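Local coordinates for protein benzoylformate Decarboxylase (Polynucleobacter necessarius, PDB 4K9Q) that probably decarboxylates benzoylformate, using thiamine diphosphate held with a magnesium ion as its cofactor, at residues A[41-49]-A[435-445]; A[222-233]-A[243-252]. All blocks are in the same frame, centred on the assembly; numbering follows the deposited sequence.

Interaction 1 (A[41-49]-A[435-445]). With TPP (thiamine diphosphate), chain D.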
loop_
_atom_site.group_PDB
_atom_site.type_symbol
_atom_site.label_atom_id
_atom_site.label_comp_id
_atom_site.label_asym_id
_atom_site.label_seq_id
_atom_site.Cartn_x
_atom_site.Cartn_y
_atom_site.Cartn_z
ATOM N N TYR A 41 -31.331 -12.131 2.820
ATOM C CA TYR A 41 -30.707 -10.989 2.158
ATOM C C TYR A 41 -31.432 -9.738 2.608
ATOM O O TYR A 41 -32.668 -9.663 2.538
ATOM C CB TYR A 41 -30.802 -11.117 0.640
ATOM C CG TYR A 41 -30.082 -10.018 -0.113
ATOM C CD1 TYR A 41 -30.716 -8.816 -0.403
ATOM C CD2 TYR A 41 -28.764 -10.179 -0.528
ATOM C CE1 TYR A 41 -30.064 -7.813 -1.083
ATOM C CE2 TYR A 41 -28.102 -9.179 -1.220
ATOM C CZ TYR A 41 -28.760 -7.997 -1.497
ATOM O OH TYR A 41 -28.116 -6.990 -2.181
ATOM N N VAL A 42 -30.660 -8.761 3.062
ATOM C CA VAL A 42 -31.201 -7.492 3.533
ATOM C C VAL A 42 -30.709 -6.360 2.638
ATOM O O VAL A 42 -29.521 -6.011 2.657
ATOM C CB VAL A 42 -30.779 -7.200 4.992
ATOM C CG1 VAL A 42 -31.280 -5.821 5.437
ATOM C CG2 VAL A 42 -31.281 -8.286 5.927
ATOM N N LEU A 43 -31.623 -5.778 1.864
ATOM C CA LEU A 43 -31.282 -4.682 0.965
ATOM C C LEU A 43 -31.143 -3.383 1.726
ATOM O O LEU A 43 -31.997 -3.054 2.564
ATOM C CB LEU A 43 -32.366 -4.508 -0.113
ATOM C CG LEU A 43 -32.194 -3.299 -1.032
ATOM C CD1 LEU A 43 -30.970 -3.463 -1.950
ATOM C CD2 LEU A 43 -33.476 -3.046 -1.842
ATOM N N ALA A 44 -30.073 -2.642 1.440
ATOM C CA ALA A 44 -30.049 -1.223 1.789
ATOM C C ALA A 44 -29.705 -0.391 0.549
ATOM O O ALA A 44 -29.091 -0.892 -0.402
ATOM C CB ALA A 44 -29.073 -0.959 2.927
ATOM N N LEU A 45 -30.123 0.869 0.561
ATOM C CA LEU A 45 -30.087 1.708 -0.633
ATOM C C LEU A 45 -28.743 2.353 -0.918
ATOM O O LEU A 45 -28.546 2.880 -2.010
ATOM C CB LEU A 45 -31.131 2.827 -0.533
ATOM C CG LEU A 45 -32.602 2.403 -0.442
ATOM C CD1 LEU A 45 -33.439 3.641 -0.168
ATOM C CD2 LEU A 45 -33.042 1.702 -1.723
ATOM N N GLN A 46 -27.841 2.357 0.062
ATOM C CA GLN A 46 -26.516 2.948 -0.129
ATOM C C GLN A 46 -25.532 2.184 0.757
ATOM O O GLN A 46 -25.920 1.664 1.807
ATOM C CB GLN A 46 -26.538 4.446 0.208
ATOM C CG GLN A 46 -25.443 5.265 -0.474
ATOM C CD GLN A 46 -24.230 5.499 0.416
ATOM O OE1 GLN A 46 -24.161 4.991 1.539
ATOM N NE2 GLN A 46 -23.279 6.286 -0.078
ATOM N N GLU A 47 -24.274 2.089 0.327
ATOM C CA GLU A 47 -23.354 1.138 0.934
ATOM C C GLU A 47 -22.862 1.483 2.342
ATOM O O GLU A 47 -22.476 0.592 3.090
ATOM C CB GLU A 47 -22.190 0.841 -0.018
ATOM C CG GLU A 47 -22.634 0.166 -1.315
ATOM C CD GLU A 47 -23.089 1.138 -2.403
ATOM O OE1 GLU A 47 -23.242 2.356 -2.130
ATOM O OE2 GLU A 47 -23.301 0.664 -3.545
ATOM N N ALA A 48 -22.876 2.758 2.721
ATOM C CA ALA A 48 -22.567 3.092 4.106
ATOM C C ALA A 48 -23.602 2.417 5.008
ATOM O O ALA A 48 -23.258 1.860 6.055
ATOM C CB ALA A 48 -22.558 4.608 4.320
ATOM N N SER A 49 -24.874 2.455 4.601
ATOM C CA SER A 49 -25.921 1.814 5.398
ATOM C C SER A 49 -25.754 0.294 5.398
ATOM O O SER A 49 -25.952 -0.351 6.425
ATOM C CB SER A 49 -27.318 2.208 4.912
ATOM O OG SER A 49 -27.636 3.533 5.333
ATOM N N SER A 435 -26.580 9.010 6.598
ATOM C CA SER A 435 -27.028 7.707 6.132
ATOM C C SER A 435 -28.539 7.594 6.260
ATOM O O SER A 435 -29.066 6.560 6.648
ATOM C CB SER A 435 -26.348 6.588 6.921
ATOM O OG SER A 435 -24.950 6.602 6.692
ATOM N N VAL A 436 -29.217 8.687 5.926
ATOM C CA VAL A 436 -30.663 8.780 6.042
ATOM C C VAL A 436 -31.372 7.620 5.318
ATOM O O VAL A 436 -32.448 7.176 5.738
ATOM C CB VAL A 436 -31.156 10.168 5.537
ATOM C CG1 VAL A 436 -30.971 10.315 4.035
ATOM C CG2 VAL A 436 -32.583 10.415 5.946
ATOM N N GLN A 437 -30.745 7.098 4.260
ATOM C CA GLN A 437 -31.363 6.035 3.463
ATOM C C GLN A 437 -31.608 4.759 4.276
ATOM O O GLN A 437 -32.444 3.929 3.899
ATOM C CB GLN A 437 -30.518 5.696 2.225
ATOM C CG GLN A 437 -30.183 6.901 1.358
ATOM C CD GLN A 437 -28.819 7.465 1.679
ATOM O OE1 GLN A 437 -28.394 7.435 2.829
ATOM N NE2 GLN A 437 -28.123 7.979 0.667
ATOM N N GLY A 438 -30.870 4.602 5.374
ATOM C CA GLY A 438 -31.014 3.437 6.237
ATOM C C GLY A 438 -32.446 3.231 6.716
ATOM O O GLY A 438 -32.860 2.105 6.982
ATOM N N ILE A 439 -33.196 4.323 6.843
ATOM C CA ILE A 439 -34.591 4.239 7.281
ATOM C C ILE A 439 -35.388 3.256 6.422
ATOM O O ILE A 439 -36.214 2.486 6.927
ATOM C CB ILE A 439 -35.272 5.624 7.239
ATOM C CG1 ILE A 439 -34.559 6.588 8.194
ATOM C CG2 ILE A 439 -36.745 5.513 7.610
ATOM C CD1 ILE A 439 -35.058 8.020 8.080
ATOM N N TYR A 440 -35.124 3.272 5.119
ATOM C CA TYR A 440 -35.820 2.400 4.188
ATOM C C TYR A 440 -35.715 0.938 4.602
ATOM O O TYR A 440 -36.690 0.195 4.551
ATOM C CB TYR A 440 -35.259 2.583 2.781
ATOM C CG TYR A 440 -35.999 1.792 1.722
ATOM C CD1 TYR A 440 -37.303 2.132 1.355
ATOM C CD2 TYR A 440 -35.397 0.715 1.085
ATOM C CE1 TYR A 440 -37.983 1.411 0.382
ATOM C CE2 TYR A 440 -36.064 -0.008 0.109
ATOM C CZ TYR A 440 -37.354 0.341 -0.236
ATOM O OH TYR A 440 -37.991 -0.399 -1.211
ATOM N N THR A 441 -34.523 0.517 5.008
ATOM C CA THR A 441 -34.325 -0.877 5.389
ATOM C C THR A 441 -35.121 -1.193 6.648
ATOM O O THR A 441 -35.729 -2.257 6.753
ATOM C CB THR A 441 -32.833 -1.189 5.603
ATOM O OG1 THR A 441 -32.130 -0.937 4.380
ATOM C CG2 THR A 441 -32.649 -2.657 5.984
ATOM N N GLY A 442 -35.119 -0.266 7.597
ATOM C CA GLY A 442 -35.935 -0.406 8.794
ATOM C C GLY A 442 -37.400 -0.626 8.435
ATOM O O GLY A 442 -38.051 -1.525 8.948
ATOM N N VAL A 443 -37.927 0.214 7.558
ATOM C CA VAL A 443 -39.329 0.108 7.162
ATOM C C VAL A 443 -39.611 -1.210 6.431
ATOM O O VAL A 443 -40.560 -1.929 6.764
ATOM C CB VAL A 443 -39.756 1.314 6.310
ATOM C CG1 VAL A 443 -41.172 1.131 5.816
ATOM C CG2 VAL A 443 -39.659 2.591 7.148
ATOM N N GLN A 444 -38.777 -1.533 5.449
ATOM C CA GLN A 444 -38.997 -2.718 4.628
ATOM C C GLN A 444 -38.867 -4.015 5.421
ATOM O O GLN A 444 -39.580 -4.985 5.147
ATOM C CB GLN A 444 -38.050 -2.727 3.419
ATOM C CG GLN A 444 -38.364 -1.657 2.394
ATOM C CD GLN A 444 -39.724 -1.849 1.766
ATOM O OE1 GLN A 444 -40.100 -2.963 1.399
ATOM N NE2 GLN A 444 -40.478 -0.769 1.654
ATOM N N GLN A 445 -37.964 -4.031 6.402
ATOM C CA GLN A 445 -37.768 -5.205 7.250
ATOM C C GLN A 445 -38.718 -5.213 8.451
ATOM O O GLN A 445 -38.756 -6.182 9.210
ATOM C CB GLN A 445 -36.314 -5.295 7.736
ATOM C CG GLN A 445 -35.283 -5.424 6.622
ATOM C CD GLN A 445 -35.398 -6.736 5.849
ATOM O OE1 GLN A 445 -35.624 -7.798 6.429
ATOM N NE2 GLN A 445 -35.245 -6.659 4.534
HETATM N "N1'" TPP D . -23.882 0.770 -6.147
HETATM C "C2'" TPP D . -23.109 1.768 -6.719
HETATM C CM2 TPP D . -22.454 2.808 -5.860
HETATM N "N3'" TPP D . -22.912 1.815 -8.087
HETATM C "C4'" TPP D . -23.494 0.869 -8.894
HETATM N "N4'" TPP D . -23.288 0.911 -10.208
HETATM C "C5'" TPP D . -24.304 -0.118 -8.331
HETATM C "C6'" TPP D . -24.488 -0.183 -6.951
HETATM C "C7'" TPP D . -24.940 -1.159 -9.216
HETATM N N3 TPP D . -26.035 -0.718 -10.070
HETATM C C2 TPP D . -25.918 -0.447 -11.424
HETATM S S1 TPP D . -27.298 -0.011 -12.130
HETATM C C5 TPP D . -28.104 -0.162 -10.737
HETATM C C4 TPP D . -27.322 -0.568 -9.660
HETATM C CM4 TPP D . -27.809 -0.787 -8.249
HETATM C C6 TPP D . -29.581 0.113 -10.788
HETATM C C7 TPP D . -29.964 1.530 -11.183
HETATM O O7 TPP D . -31.344 1.620 -10.912
HETATM P PA TPP D . -32.188 2.942 -11.268
HETATM O O1A TPP D . -31.377 4.150 -10.897
HETATM O O2A TPP D . -33.501 2.926 -10.552
HETATM O O3A TPP D . -32.264 2.938 -12.873
HETATM P PB TPP D . -33.118 1.970 -13.832
HETATM O O1B TPP D . -32.189 0.881 -14.264
HETATM O O2B TPP D . -33.543 2.821 -15.007
HETATM O O3B TPP D . -34.283 1.379 -13.105
HETATM O O HOH W 1 -34.588 -4.000 3.195
HETATM O O HOH W 2 -31.582 1.465 2.966
HETATM O O HOH W 3 -26.553 5.316 3.622
#
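Leu43 O is held by two donors: Thr441 OG1 gives it a 2.8 Å bond that lies in the carbonyl plane on a lone pair, and a water carried by Gln445 NE2 supplies the second. Thr441 OG1 is itself gripped, accepting from another water that also donates to Gln437 O and accepts from Leu45 N, so the buried hydroxyl is used both ways. A chi1 of -60° turns Thr441 OG1 to the carbonyl and sets CG2 anti to the backbone N, where Thr441 CG2 comes a tight 3.5 Å from Val42 CG1; the two side chains cross at about a right angle. Further along, Leu45 likewise lies across Tyr440: Leu45 CG sits 3.6 Å from Tyr440 CD2, and CD1 reaches back to the tyrosine CB. Leu43 CD2 meets the ring near its edge, while Tyr440 OH bonds to Pro480 O of the second subunit. A third water links Ser49 OG to Gln437 OE1; Gln437 NE2 goes to Gln433 O of that same neighbour. Gln46 caps helix 47-61, its OE1 accepting from Ala48 N at 2.8 Å. One residue on, Glu47 OE2 comes within 2.7 Å of N1' of a thiamine diphosphate that also hydrogen-bonds to the second subunit, among others to its Gly430 and Ser431. A glutamate beside the aminopyrimidine ring at a subunit interface is the hallmark of the thiamine diphosphate enzyme site.

Interaction 2 (A[222-233]-A[243-252]); sequences ERLNAPVWAAPF and HPLFQGALTS
Trp229 is the tight centre of this strand pair, its indole clamped between Gln247 and Leu250. Gln247 CB lies over the five-membered ring, 3.6 Å from its centroid in a CH-pi contact, and Leu250 CD2 presses the opposite face nearer the rim, 3.4 Å from Trp229 CE3. Trp229 CG stands anti to its own carbonyl carbon (chi1 -71°), which puts the ring into that slot. With an alanine in place of Trp229, a gap would probably open between Gln247 CB and Leu250 CD2, and both would lose this packing partner. Beneath it the backbones run parallel: Val228 N to Leu245 O, Gln247 N to Val228 O, Ala230 N to Gly248 O and Leu250 N to Ala230 O. Gln247 NE2 also reaches Leu245 O, from the other face of its carbonyl plane, and has a second acceptor in Pro335 O. Gly248 adopts backbone angles that call for glycine. The ends are more open to solvent, with Glu222 and Phe233 exposed. A short, straight bond still holds the Glu222 end: His243 NE2 donates at 175° to the anti lone pair of Glu222 OE2, 2.7 Å away. Packing is sparse at the other, where Phe233 meets Ser252 OG with its ring edge and a water joins Phe233 N to Leu250 O. Strand 246-249, an outer strand of the central domain's parallel sheet, flanks 228-230 in the 3-2-1-4-5-6 order of a Rossmann-like fold.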
loop_
_atom_site.group_PDB
_atom_site.type_symbol
_atom_site.label_atom_id
_atom_site.label_comp_id
_atom_site.label_asym_id
_atom_site.label_seq_id
_atom_site.Cartn_x
_atom_site.Cartn_y
_atom_site.Cartn_z
ATOM N N GLU A 222 -15.937 -4.562 43.024
ATOM C CA GLU A 222 -16.460 -4.734 44.375
ATOM C C GLU A 222 -15.394 -5.343 45.290
ATOM O O GLU A 222 -15.348 -5.058 46.487
ATOM C CB GLU A 222 -17.736 -5.582 44.357
ATOM C CG GLU A 222 -18.939 -4.833 43.771
ATOM C CD GLU A 222 -20.221 -5.647 43.750
ATOM O OE1 GLU A 222 -20.162 -6.869 43.983
ATOM O OE2 GLU A 222 -21.296 -5.062 43.482
ATOM N N ARG A 223 -14.530 -6.170 44.712
ATOM C CA ARG A 223 -13.410 -6.746 45.448
ATOM C C ARG A 223 -12.459 -5.649 45.933
ATOM O O ARG A 223 -11.925 -5.720 47.038
ATOM C CB ARG A 223 -12.659 -7.743 44.557
ATOM C CG ARG A 223 -11.546 -8.518 45.272
ATOM C CD ARG A 223 -12.135 -9.482 46.283
ATOM N NE ARG A 223 -12.953 -10.512 45.649
ATOM C CZ ARG A 223 -12.482 -11.691 45.252
ATOM N NH1 ARG A 223 -11.201 -11.973 45.422
ATOM N NH2 ARG A 223 -13.287 -12.584 44.684
ATOM N N LEU A 224 -12.251 -4.632 45.102
ATOM C CA LEU A 224 -11.354 -3.529 45.447
ATOM C C LEU A 224 -12.050 -2.366 46.130
ATOM O O LEU A 224 -11.395 -1.505 46.716
ATOM C CB LEU A 224 -10.657 -3.005 44.195
ATOM C CG LEU A 224 -9.664 -3.924 43.513
ATOM C CD1 LEU A 224 -9.195 -3.292 42.214
ATOM C CD2 LEU A 224 -8.490 -4.196 44.445
ATOM N N ASN A 225 -13.375 -2.337 46.052
ATOM C CA ASN A 225 -14.128 -1.178 46.515
ATOM C C ASN A 225 -13.533 0.110 45.956
ATOM O O ASN A 225 -13.412 1.114 46.663
ATOM C CB ASN A 225 -14.171 -1.130 48.044
ATOM C CG ASN A 225 -15.393 -1.820 48.612
ATOM O OD1 ASN A 225 -16.511 -1.610 48.144
ATOM N ND2 ASN A 225 -15.186 -2.658 49.622
ATOM N N ALA A 226 -13.162 0.074 44.679
ATOM C CA ALA A 226 -12.559 1.231 44.025
ATOM C C ALA A 226 -13.576 1.948 43.141
ATOM O O ALA A 226 -14.496 1.324 42.624
ATOM C CB ALA A 226 -11.359 0.801 43.204
ATOM N N PRO A 227 -13.410 3.268 42.973
ATOM C CA PRO A 227 -14.268 3.993 42.035
ATOM C C PRO A 227 -14.051 3.484 40.611
ATOM O O PRO A 227 -12.919 3.171 40.229
ATOM C CB PRO A 227 -13.782 5.441 42.161
ATOM C CG PRO A 227 -12.375 5.326 42.629
ATOM C CD PRO A 227 -12.360 4.132 43.542
ATOM N N VAL A 228 -15.130 3.415 39.842
ATOM C CA VAL A 228 -15.057 2.986 38.455
ATOM C C VAL A 228 -15.502 4.124 37.544
ATOM O O VAL A 228 -16.539 4.736 37.765
ATOM C CB VAL A 228 -15.958 1.762 38.211
ATOM C CG1 VAL A 228 -15.994 1.419 36.737
ATOM C CG2 VAL A 228 -15.460 0.568 39.039
ATOM N N TRP A 229 -14.694 4.417 36.532
ATOM C CA TRP A 229 -15.074 5.377 35.503
ATOM C C TRP A 229 -15.142 4.659 34.173
ATOM O O TRP A 229 -14.376 3.733 33.933
ATOM C CB TRP A 229 -14.013 6.459 35.364
ATOM C CG TRP A 229 -13.941 7.413 36.514
ATOM C CD1 TRP A 229 -13.298 7.219 37.700
ATOM C CD2 TRP A 229 -14.512 8.722 36.571
ATOM N NE1 TRP A 229 -13.442 8.330 38.500
ATOM C CE2 TRP A 229 -14.175 9.270 37.826
ATOM C CE3 TRP A 229 -15.269 9.492 35.677
ATOM C CZ2 TRP A 229 -14.581 10.545 38.217
ATOM C CZ3 TRP A 229 -15.668 10.763 36.068
ATOM C CH2 TRP A 229 -15.325 11.273 37.323
ATOM N N ALA A 230 -16.025 5.107 33.289
ATOM C CA ALA A 230 -16.002 4.623 31.917
ATOM C C ALA A 230 -14.918 5.383 31.153
ATOM O O ALA A 230 -14.773 6.605 31.302
ATOM C CB ALA A 230 -17.371 4.802 31.251
ATOM N N ALA A 231 -14.140 4.664 30.350
ATOM C CA ALA A 231 -13.142 5.303 29.496
ATOM C C ALA A 231 -13.803 6.355 28.597
ATOM O O ALA A 231 -14.993 6.245 28.296
ATOM C CB ALA A 231 -12.430 4.255 28.657
ATOM N N PRO A 232 -13.040 7.379 28.174
ATOM C CA PRO A 232 -13.619 8.378 27.262
ATOM C C PRO A 232 -14.105 7.718 25.981
ATOM O O PRO A 232 -13.446 6.808 25.457
ATOM C CB PRO A 232 -12.435 9.312 26.955
ATOM C CG PRO A 232 -11.206 8.480 27.238
ATOM C CD PRO A 232 -11.598 7.599 28.400
ATOM N N PHE A 233 -15.254 8.164 25.482
ATOM C CA PHE A 233 -15.774 7.629 24.226
ATOM C C PHE A 233 -15.891 6.105 24.217
ATOM O O PHE A 233 -15.548 5.443 23.234
ATOM C CB PHE A 233 -14.947 8.140 23.046
ATOM C CG PHE A 233 -15.272 9.555 22.683
ATOM C CD1 PHE A 233 -16.374 9.833 21.901
ATOM C CD2 PHE A 233 -14.505 10.610 23.161
ATOM C CE1 PHE A 233 -16.703 11.138 21.579
ATOM C CE2 PHE A 233 -14.834 11.922 22.839
ATOM C CZ PHE A 233 -15.935 12.179 22.055
ATOM N N HIS A 243 -24.507 1.702 39.724
ATOM C CA HIS A 243 -23.769 1.012 40.778
ATOM C C HIS A 243 -23.093 2.054 41.673
ATOM O O HIS A 243 -22.563 3.055 41.180
ATOM C CB HIS A 243 -22.723 0.085 40.159
ATOM C CG HIS A 243 -22.105 -0.872 41.129
ATOM N ND1 HIS A 243 -21.137 -0.496 42.035
ATOM C CD2 HIS A 243 -22.310 -2.196 41.327
ATOM C CE1 HIS A 243 -20.773 -1.547 42.751
ATOM N NE2 HIS A 243 -21.470 -2.591 42.338
ATOM N N PRO A 244 -23.117 1.836 42.999
ATOM C CA PRO A 244 -22.544 2.810 43.938
ATOM C C PRO A 244 -21.091 3.185 43.646
ATOM O O PRO A 244 -20.665 4.287 43.990
ATOM C CB PRO A 244 -22.648 2.104 45.295
ATOM C CG PRO A 244 -22.958 0.663 44.981
ATOM C CD PRO A 244 -23.734 0.701 43.702
ATOM N N LEU A 245 -20.339 2.288 43.021
ATOM C CA LEU A 245 -18.940 2.573 42.739
ATOM C C LEU A 245 -18.755 3.416 41.475
ATOM O O LEU A 245 -17.689 4.000 41.264
ATOM C CB LEU A 245 -18.131 1.276 42.643
ATOM C CG LEU A 245 -17.982 0.457 43.926
ATOM C CD1 LEU A 245 -17.169 -0.802 43.658
ATOM C CD2 LEU A 245 -17.317 1.293 45.008
ATOM N N PHE A 246 -19.791 3.493 40.642
ATOM C CA PHE A 246 -19.635 4.138 39.341
ATOM C C PHE A 246 -19.635 5.653 39.445
ATOM O O PHE A 246 -20.567 6.240 40.003
ATOM C CB PHE A 246 -20.719 3.704 38.364
ATOM C CG PHE A 246 -20.517 4.261 36.989
ATOM C CD1 PHE A 246 -19.491 3.781 36.183
ATOM C CD2 PHE A 246 -21.338 5.261 36.501
ATOM C CE1 PHE A 246 -19.296 4.293 34.914
ATOM C CE2 PHE A 246 -21.148 5.775 35.230
ATOM C CZ PHE A 246 -20.126 5.294 34.440
ATOM N N GLN A 247 -18.606 6.284 38.889
ATOM C CA GLN A 247 -18.437 7.729 39.015
ATOM C C GLN A 247 -18.964 8.517 37.818
ATOM O O GLN A 247 -19.458 9.635 37.973
ATOM C CB GLN A 247 -16.972 8.067 39.269
ATOM C CG GLN A 247 -16.398 7.349 40.487
ATOM C CD GLN A 247 -17.112 7.734 41.771
ATOM O OE1 GLN A 247 -17.127 8.902 42.160
ATOM N NE2 GLN A 247 -17.724 6.754 42.427
ATOM N N GLY A 248 -18.857 7.934 36.629
ATOM C CA GLY A 248 -19.332 8.574 35.410
ATOM C C GLY A 248 -18.392 8.282 34.251
ATOM O O GLY A 248 -17.542 7.401 34.356
ATOM N N ALA A 249 -18.545 9.024 33.156
ATOM C CA ALA A 249 -17.713 8.868 31.970
ATOM C C ALA A 249 -16.613 9.910 32.002
ATOM O O ALA A 249 -16.880 11.084 32.279
ATOM C CB ALA A 249 -18.556 9.046 30.719
ATOM N N LEU A 250 -15.380 9.502 31.723
ATOM C CA LEU A 250 -14.281 10.456 31.736
ATOM C C LEU A 250 -14.365 11.384 30.531
ATOM O O LEU A 250 -14.822 10.991 29.452
ATOM C CB LEU A 250 -12.921 9.741 31.756
ATOM C CG LEU A 250 -12.550 9.040 33.063
ATOM C CD1 LEU A 250 -11.381 8.085 32.835
ATOM C CD2 LEU A 250 -12.238 10.060 34.148
ATOM N N THR A 251 -13.933 12.624 30.731
ATOM C CA THR A 251 -13.841 13.570 29.637
ATOM C C THR A 251 -12.671 13.158 28.753
ATOM O O THR A 251 -11.878 12.298 29.133
ATOM C CB THR A 251 -13.632 14.992 30.160
ATOM O OG1 THR A 251 -12.420 15.039 30.924
ATOM C CG2 THR A 251 -14.821 15.397 31.049
ATOM N N SER A 252 -12.550 13.782 27.589
ATOM C CA SER A 252 -11.652 13.262 26.561
ATOM C C SER A 252 -10.460 14.161 26.204
ATOM O O SER A 252 -9.838 13.988 25.151
ATOM C CB SER A 252 -12.453 12.906 25.304
ATOM O OG SER A 252 -13.199 14.024 24.858
HETATM O O HOH W 4 -15.760 10.951 26.863
#

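Overall arrangement
From the N terminus, the chain first passes through residues 41-49, in the N-terminal thiamine diphosphate-binding domain, whose partner in interaction 1 comes only some 390 residues later. Within that long loop lies interaction 2, fully nested: residues 222-233 meet 243-252 after a link of nine residues that contains neither helix nor strand. The chain then completes the central domain and enters the C-terminal domain, where 435-445 closes the large loop. Interaction 1 thus ties two cofactor-binding domains together, whereas interaction 2 builds the sheet edge inside one domain. Their centres are 37 Å apart, on opposite sides of the chain's centre, and they do not touch.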